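Local coordinates for stage III sporulation protein AB (Bacillus subtilis, PDB 6BS9) that is needed for spore formation and is probably a component of a secretion-like transport system, this chain covering most of the protein, at residues Gln37-Leu42 against Leu49-Ser54. Sequence-based numbering, arbitrary orientation.
Sequences QIAKQL and LFSAFS
Phe-50 meets three residues of 37-42: Ile-38, Ala-39 and Leu-42. The CG2 methyl of Ile-38 lies over one face of the Phe-50 ring, toward the rim, 4.1 Å from Phe-50 CG. With CG1 beside the backbone N (chi1 -70°), the CG2 methyl is anti to that N and faces the ring. Leu-42, in the C-terminal part of 37-42, sets CD1 obliquely against the ring, 3.7 Å from Phe-50 CD2. On the opposite face of the ring sits CG of Leu-49, from the preceding residue of the same helix. Ala-39 fills the closest part of the interface. Its CB rests against the backbone, 3.5 Å from Ser-51 N, and also touches CB of Phe-50 and of Ser-51. This small side chain lets the CA atoms of Ala-39 and Phe-50 come within 5.0 Å. The axes of the short helical segments are 8.0 Å apart at closest approach. No hydrogen bond joins the two segments. Polar links flank them instead: Ser-47 OG bonds to Ala-39 O, and Ser-35 OG to Phe-50 O. Ala-16 of helix 2-26 touches both Ile-38 and Phe-50. The segments run nearly antiparallel, at 153°, as in a helical hairpin. Helices 31-41 and 46-58 form this hairpin through a short connection and pack against helix 2-26 in the all-helical SpoIIIAB fold.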
loop_
_atom_site.group_PDB
_atom_site.type_symbol
_atom_site.label_atom_id
_atom_site.label_comp_id
_atom_site.label_asym_id
_atom_site.label_seq_id
_atom_site.Cartn_x
_atom_site.Cartn_y
_atom_site.Cartn_z
ATOM N N GLN A 37 11.634 -6.969 0.047
ATOM C CA GLN A 37 11.799 -7.499 -1.318
ATOM C C GLN A 37 11.025 -6.676 -2.344
ATOM O O GLN A 37 11.514 -6.389 -3.429
ATOM C CB GLN A 37 11.329 -8.957 -1.441
ATOM C CG GLN A 37 12.128 -10.008 -0.691
ATOM C CD GLN A 37 11.401 -11.381 -0.641
ATOM O OE1 GLN A 37 10.175 -11.538 -0.923
ATOM N NE2 GLN A 37 12.156 -12.377 -0.287
ATOM N N ILE A 38 9.860 -6.212 -1.955
ATOM C CA ILE A 38 9.113 -5.317 -2.799
ATOM C C ILE A 38 9.775 -3.994 -2.903
ATOM O O ILE A 38 9.908 -3.448 -4.013
ATOM C CB ILE A 38 7.654 -5.173 -2.291
ATOM C CG1 ILE A 38 6.949 -6.490 -2.542
ATOM C CG2 ILE A 38 6.900 -4.067 -2.993
ATOM C CD1 ILE A 38 5.824 -6.747 -1.559
ATOM N N ALA A 39 10.187 -3.421 -1.778
ATOM C CA ALA A 39 10.895 -2.127 -1.824
ATOM C C ALA A 39 12.096 -2.138 -2.848
ATOM O O ALA A 39 12.260 -1.207 -3.595
ATOM C CB ALA A 39 11.398 -1.751 -0.475
ATOM N N LYS A 40 12.855 -3.228 -2.903
ATOM C CA LYS A 40 14.034 -3.320 -3.781
ATOM C C LYS A 40 13.669 -3.243 -5.255
ATOM O O LYS A 40 14.441 -2.794 -6.044
ATOM C CB LYS A 40 14.834 -4.604 -3.515
ATOM C CG LYS A 40 15.624 -4.586 -2.221
ATOM C CD LYS A 40 16.311 -5.896 -2.034
ATOM C CE LYS A 40 17.083 -5.914 -0.718
ATOM N NZ LYS A 40 17.986 -7.121 -0.645
ATOM N N GLN A 41 12.441 -3.597 -5.595
ATOM C CA GLN A 41 12.007 -3.626 -6.976
ATOM C C GLN A 41 11.297 -2.336 -7.459
ATOM O O GLN A 41 11.625 -1.733 -8.530
ATOM C CB GLN A 41 11.230 -4.912 -7.181
ATOM C CG GLN A 41 12.162 -6.113 -7.176
ATOM C CD GLN A 41 11.373 -7.421 -7.218
ATOM O OE1 GLN A 41 11.116 -8.011 -8.303
ATOM N NE2 GLN A 41 10.947 -7.865 -6.042
ATOM N N LEU A 42 10.416 -1.839 -6.636
ATOM C CA LEU A 42 9.700 -0.611 -6.976
ATOM C C LEU A 42 10.556 0.655 -7.019
ATOM O O LEU A 42 11.525 0.836 -6.284
ATOM C CB LEU A 42 8.689 -0.311 -5.934
ATOM C CG LEU A 42 7.574 -1.277 -5.736
ATOM C CD1 LEU A 42 6.924 -0.983 -4.392
ATOM C CD2 LEU A 42 6.588 -1.068 -6.861
ATOM N N LEU A 49 7.726 3.683 0.952
ATOM C CA LEU A 49 6.664 3.204 1.822
ATOM C C LEU A 49 7.006 1.793 2.326
ATOM O O LEU A 49 6.787 1.494 3.488
ATOM C CB LEU A 49 5.314 3.240 1.092
ATOM C CG LEU A 49 4.091 2.627 1.804
ATOM C CD1 LEU A 49 3.777 3.244 3.145
ATOM C CD2 LEU A 49 2.882 2.803 0.914
ATOM N N PHE A 50 7.510 0.936 1.423
ATOM C CA PHE A 50 7.712 -0.465 1.710
ATOM C C PHE A 50 8.998 -0.728 2.463
ATOM O O PHE A 50 9.005 -1.603 3.348
ATOM C CB PHE A 50 7.562 -1.347 0.434
ATOM C CG PHE A 50 6.159 -1.343 -0.061
ATOM C CD1 PHE A 50 5.204 -2.132 0.555
ATOM C CD2 PHE A 50 5.750 -0.333 -0.945
ATOM C CE1 PHE A 50 3.893 -2.007 0.235
ATOM C CE2 PHE A 50 4.433 -0.241 -1.320
ATOM C CZ PHE A 50 3.493 -1.076 -0.720
ATOM N N SER A 51 10.029 0.050 2.192
ATOM C CA SER A 51 11.255 -0.053 3.018
ATOM C C SER A 51 11.053 0.519 4.422
ATOM O O SER A 51 11.500 -0.089 5.385
ATOM C CB SER A 51 12.526 0.586 2.326
ATOM O OG SER A 51 12.301 1.889 1.957
ATOM N N ALA A 52 10.354 1.641 4.531
ATOM C CA ALA A 52 9.967 2.140 5.863
ATOM C C ALA A 52 9.123 1.161 6.671
ATOM O O ALA A 52 9.357 1.015 7.858
ATOM C CB ALA A 52 9.225 3.428 5.728
ATOM N N PHE A 53 8.170 0.491 6.019
ATOM C CA PHE A 53 7.323 -0.489 6.672
ATOM C C PHE A 53 8.172 -1.657 7.178
ATOM O O PHE A 53 8.038 -2.063 8.334
ATOM C CB PHE A 53 6.280 -0.995 5.671
ATOM C CG PHE A 53 5.284 -1.988 6.227
ATOM C CD1 PHE A 53 4.698 -1.817 7.456
ATOM C CD2 PHE A 53 4.883 -3.068 5.485
ATOM C CE1 PHE A 53 3.716 -2.704 7.942
ATOM C CE2 PHE A 53 3.878 -3.970 5.949
ATOM C CZ PHE A 53 3.303 -3.794 7.195
ATOM N N SER A 54 9.083 -2.118 6.333
ATOM C CA SER A 54 10.025 -3.190 6.693
ATOM C C SER A 54 10.885 -2.839 7.885
ATOM O O SER A 54 10.969 -3.567 8.842
ATOM C CB SER A 54 10.930 -3.501 5.494
ATOM O OG SER A 54 11.874 -4.480 5.822
#